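Local coordinates for protein glia-derived nexin (Homo sapiens, PDB 4DY0) that inhibits serine proteases such as thrombin, trypsin and urokinase, binds heparin, and promotes neurite extension by blocking thrombin, at residues 198-209 with 265-276. Sequence-based numbering, arbitrary orientation.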
loop_
_atom_site.group_PDB
_atom_site.type_symbol
_atom_site.label_atom_id
_atom_site.label_comp_id
_atom_site.label_asym_id
_atom_site.label_seq_id
_atom_site.Cartn_x
_atom_site.Cartn_y
_atom_site.Cartn_z
ATOM N N VAL A 198 9.214 23.357 2.927
ATOM C CA VAL A 198 8.024 22.562 2.962
ATOM C C VAL A 198 7.044 23.053 3.976
ATOM O O VAL A 198 7.425 23.392 5.030
ATOM C CB VAL A 198 8.389 21.096 3.310
ATOM C CG1 VAL A 198 7.243 20.214 3.261
ATOM C CG2 VAL A 198 9.452 20.623 2.441
ATOM N N PRO A 199 5.767 23.074 3.636
ATOM C CA PRO A 199 4.728 23.385 4.613
ATOM C C PRO A 199 4.665 22.261 5.634
ATOM O O PRO A 199 4.595 21.087 5.257
ATOM C CB PRO A 199 3.439 23.393 3.779
ATOM C CG PRO A 199 3.866 23.341 2.343
ATOM C CD PRO A 199 5.215 22.723 2.318
ATOM N N MET A 200 4.701 22.600 6.916
ATOM C CA MET A 200 4.623 21.567 7.938
ATOM C C MET A 200 3.567 21.832 9.002
ATOM O O MET A 200 3.455 22.941 9.524
ATOM C CB MET A 200 5.987 21.337 8.581
ATOM C CG MET A 200 7.008 20.764 7.623
ATOM S SD MET A 200 8.437 20.111 8.485
ATOM C CE MET A 200 9.547 19.789 7.113
ATOM N N LEU A 201 2.793 20.796 9.306
ATOM C CA LEU A 201 1.829 20.832 10.391
ATOM C C LEU A 201 2.573 20.790 11.716
ATOM O O LEU A 201 3.623 20.150 11.824
ATOM C CB LEU A 201 0.904 19.618 10.306
ATOM C CG LEU A 201 0.383 19.238 8.916
ATOM C CD1 LEU A 201 -0.212 17.837 8.928
ATOM C CD2 LEU A 201 -0.630 20.253 8.411
ATOM N N ALA A 202 2.028 21.468 12.723
ATOM C CA ALA A 202 2.612 21.446 14.062
ATOM C C ALA A 202 1.537 21.492 15.131
ATOM O O ALA A 202 0.583 22.258 15.031
ATOM C CB ALA A 202 3.573 22.605 14.244
ATOM N N GLN A 203 1.697 20.667 16.157
ATOM C CA GLN A 203 0.838 20.738 17.324
ATOM C C GLN A 203 1.534 20.120 18.528
ATOM O O GLN A 203 2.341 19.199 18.394
ATOM C CB GLN A 203 -0.489 20.028 17.065
ATOM C CG GLN A 203 -0.436 18.528 17.277
ATOM C CD GLN A 203 -1.793 17.879 17.136
ATOM O OE1 GLN A 203 -2.487 17.648 18.127
ATOM N NE2 GLN A 203 -2.189 17.594 15.899
ATOM N N LEU A 204 1.221 20.646 19.705
ATOM C CA LEU A 204 1.718 20.099 20.952
ATOM C C LEU A 204 0.571 19.319 21.569
ATOM O O LEU A 204 -0.484 19.882 21.860
ATOM C CB LEU A 204 2.144 21.228 21.888
ATOM C CG LEU A 204 3.203 20.928 22.950
ATOM C CD1 LEU A 204 3.246 22.050 23.986
ATOM C CD2 LEU A 204 2.952 19.588 23.619
ATOM N N SER A 205 0.769 18.022 21.758
ATOM C CA SER A 205 -0.309 17.159 22.216
ATOM C C SER A 205 0.247 15.817 22.684
ATOM O O SER A 205 1.449 15.575 22.588
ATOM C CB SER A 205 -1.328 16.964 21.090
ATOM O OG SER A 205 -2.407 16.148 21.498
ATOM N N VAL A 206 -0.625 14.952 23.193
ATOM C CA VAL A 206 -0.206 13.638 23.667
ATOM C C VAL A 206 -0.304 12.607 22.546
ATOM O O VAL A 206 -1.356 12.435 21.935
ATOM C CB VAL A 206 -1.044 13.166 24.885
ATOM C CG1 VAL A 206 -0.541 11.820 25.396
ATOM C CG2 VAL A 206 -1.004 14.204 26.002
ATOM N N PHE A 207 0.806 11.934 22.272
ATOM C CA PHE A 207 0.846 10.887 21.260
ATOM C C PHE A 207 1.678 9.724 21.771
ATOM O O PHE A 207 2.640 9.918 22.518
ATOM C CB PHE A 207 1.473 11.404 19.961
ATOM C CG PHE A 207 0.618 12.388 19.215
ATOM C CD1 PHE A 207 -0.487 11.962 18.499
ATOM C CD2 PHE A 207 0.932 13.737 19.220
ATOM C CE1 PHE A 207 -1.274 12.865 17.807
ATOM C CE2 PHE A 207 0.154 14.646 18.529
ATOM C CZ PHE A 207 -0.952 14.209 17.819
ATOM N N ARG A 208 1.308 8.515 21.367
ATOM C CA ARG A 208 2.123 7.349 21.656
ATOM C C ARG A 208 3.380 7.394 20.795
ATOM O O ARG A 208 3.308 7.577 19.580
ATOM C CB ARG A 208 1.330 6.065 21.404
ATOM C CG ARG A 208 0.352 5.729 22.527
ATOM C CD ARG A 208 -0.788 4.836 22.053
ATOM N NE ARG A 208 -0.306 3.624 21.395
ATOM C CZ ARG A 208 0.030 2.510 22.033
ATOM N NH1 ARG A 208 0.457 1.457 21.350
ATOM N NH2 ARG A 208 -0.060 2.447 23.357
ATOM N N CYS A 209 4.538 7.260 21.426
ATOM C CA CYS A 209 5.779 7.227 20.670
ATOM C C CYS A 209 6.895 6.556 21.436
ATOM O O CYS A 209 6.752 6.229 22.610
ATOM C CB CYS A 209 6.199 8.633 20.239
ATOM S SG CYS A 209 6.229 9.838 21.564
ATOM N N MET A 265 5.923 1.804 22.562
ATOM C CA MET A 265 5.277 3.111 22.562
ATOM C C MET A 265 4.493 3.337 23.841
ATOM O O MET A 265 3.732 2.474 24.276
ATOM C CB MET A 265 4.317 3.240 21.379
ATOM C CG MET A 265 4.975 3.192 20.024
ATOM S SD MET A 265 3.793 3.541 18.706
ATOM C CE MET A 265 2.519 2.337 19.075
ATOM N N VAL A 266 4.685 4.505 24.438
ATOM C CA VAL A 266 3.866 4.944 25.554
ATOM C C VAL A 266 3.400 6.346 25.228
ATOM O O VAL A 266 4.113 7.097 24.558
ATOM C CB VAL A 266 4.656 4.978 26.875
ATOM C CG1 VAL A 266 4.995 3.571 27.327
ATOM C CG2 VAL A 266 5.914 5.827 26.719
ATOM N N PRO A 267 2.198 6.707 25.688
ATOM C CA PRO A 267 1.723 8.050 25.400
ATOM C C PRO A 267 2.619 9.085 26.076
ATOM O O PRO A 267 3.101 8.854 27.185
ATOM C CB PRO A 267 0.316 8.070 26.018
ATOM C CG PRO A 267 -0.073 6.633 26.165
ATOM C CD PRO A 267 1.208 5.899 26.419
ATOM N N LYS A 268 2.850 10.210 25.408
ATOM C CA LYS A 268 3.556 11.319 26.031
ATOM C C LYS A 268 3.330 12.636 25.296
ATOM O O LYS A 268 2.987 12.656 24.111
ATOM C CB LYS A 268 5.052 11.019 26.179
ATOM C CG LYS A 268 5.839 11.032 24.882
ATOM C CD LYS A 268 7.287 10.607 25.110
ATOM C CE LYS A 268 7.374 9.178 25.640
ATOM N NZ LYS A 268 8.784 8.705 25.760
ATOM N N ARG A 269 3.505 13.732 26.024
ATOM C CA ARG A 269 3.315 15.073 25.495
ATOM C C ARG A 269 4.460 15.402 24.549
ATOM O O ARG A 269 5.626 15.373 24.952
ATOM C CB ARG A 269 3.274 16.063 26.659
ATOM C CG ARG A 269 2.921 17.490 26.292
ATOM C CD ARG A 269 2.471 18.252 27.535
ATOM N NE ARG A 269 2.882 19.654 27.505
ATOM C CZ ARG A 269 4.023 20.110 28.018
ATOM N NH1 ARG A 269 4.875 19.276 28.604
ATOM N NH2 ARG A 269 4.314 21.403 27.944
ATOM N N VAL A 270 4.131 15.707 23.294
ATOM C CA VAL A 270 5.147 15.914 22.262
ATOM C C VAL A 270 4.811 17.050 21.302
ATOM O O VAL A 270 3.658 17.215 20.909
ATOM C CB VAL A 270 5.333 14.653 21.400
ATOM C CG1 VAL A 270 6.689 14.683 20.715
ATOM C CG2 VAL A 270 5.184 13.400 22.240
ATOM N N GLN A 271 5.827 17.823 20.926
ATOM C CA GLN A 271 5.698 18.773 19.825
ATOM C C GLN A 271 5.917 18.047 18.502
ATOM O O GLN A 271 7.045 17.685 18.164
ATOM C CB GLN A 271 6.705 19.916 19.965
ATOM C CG GLN A 271 6.114 21.216 20.496
ATOM C CD GLN A 271 5.261 21.938 19.465
ATOM O OE1 GLN A 271 4.635 22.953 19.767
ATOM N NE2 GLN A 271 5.237 21.420 18.242
ATOM N N VAL A 272 4.835 17.826 17.763
ATOM C CA VAL A 272 4.910 17.127 16.486
ATOM C C VAL A 272 5.019 18.114 15.336
ATOM O O VAL A 272 4.275 19.089 15.272
ATOM C CB VAL A 272 3.679 16.233 16.247
ATOM C CG1 VAL A 272 3.808 15.499 14.921
ATOM C CG2 VAL A 272 3.510 15.244 17.395
ATOM N N ILE A 273 5.960 17.863 14.436
ATOM C CA ILE A 273 6.124 18.697 13.255
ATOM C C ILE A 273 6.265 17.795 12.032
ATOM O O ILE A 273 7.184 16.978 11.946
ATOM C CB ILE A 273 7.299 19.668 13.421
ATOM C CG1 ILE A 273 6.977 20.662 14.543
ATOM C CG2 ILE A 273 7.594 20.408 12.118
ATOM C CD1 ILE A 273 7.818 21.908 14.522
ATOM N N LEU A 274 5.328 17.947 11.103
ATOM C CA LEU A 274 5.068 16.949 10.071
ATOM C C LEU A 274 4.774 17.653 8.750
ATOM O O LEU A 274 3.983 18.593 8.716
ATOM C CB LEU A 274 3.838 16.139 10.487
ATOM C CG LEU A 274 3.568 14.735 9.958
ATOM C CD1 LEU A 274 2.084 14.450 10.060
ATOM C CD2 LEU A 274 4.030 14.582 8.528
ATOM N N PRO A 275 5.411 17.214 7.654
ATOM C CA PRO A 275 5.090 17.833 6.378
ATOM C C PRO A 275 3.609 17.713 6.050
ATOM O O PRO A 275 3.011 16.645 6.214
ATOM C CB PRO A 275 5.906 17.012 5.380
ATOM C CG PRO A 275 7.071 16.548 6.166
ATOM C CD PRO A 275 6.520 16.255 7.534
ATOM N N LYS A 276 3.018 18.817 5.617
ATOM C CA LYS A 276 1.689 18.784 5.036
ATOM C C LYS A 276 1.885 18.520 3.547
ATOM O O LYS A 276 2.484 19.332 2.847
ATOM C CB LYS A 276 0.978 20.118 5.267
ATOM C CG LYS A 276 -0.031 20.483 4.188
ATOM C CD LYS A 276 -1.106 21.422 4.715
ATOM C CE LYS A 276 -2.007 21.884 3.585
ATOM N NZ LYS A 276 -3.439 21.717 3.938
#
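Phe207 and Val272 meet diagonally across two antiparallel strands, Val272 lying four residues beyond Lys268, the partner of Phe207: a worked example of a long side chain reaching past its own pair. CG2 of Val272 reaches Phe207 CD2 at 3.5 Å, the two side chains crossing at about a right angle, while the amide carbon of Gln203 lies in the ring plane at its edge; OE1 of that glutamine bonds Ser176. On the same face, Cys209 SG stands between its own backbone N and carbonyl carbon (chi1 51°), which brings it to 3.5 Å from Lys268 CG and against Val270 CG2. Ile223 of strand 219-226 covers Phe207, Cys209 and Val272.

On the opposite face, Gln271, bent at chi2 (-74°), runs across Leu204, its CG 3.8 Å from Leu204 CG and its OE1 against Leu204 CB. With an alanine here, the CG and OE1 lying across Leu204 would be gone, and the leucine would probably be freer to turn. At the strand end, Met200 diverges from its partner Pro275 and, extended beyond CG, brings SD to 3.7 Å from Ile273 CG2. Near the far end, Met265 crosses Arg208 at about a right angle, CE 3.2 Å from NH1 and CB above one face of the guanidinium toward its rim; Arg208 NE forms a salt bridge with Glu224.

Eleven backbone hydrogen bonds, Lys276 N to Pro199 O (2.8 Å) among them, join the strands at 153°. Strands 184-189 and 351-353 flank the pair, an order characteristic of serpin beta-sheet C, whose edge strand 351-353 follows the predicted reactive bond at Arg346 and Ser347.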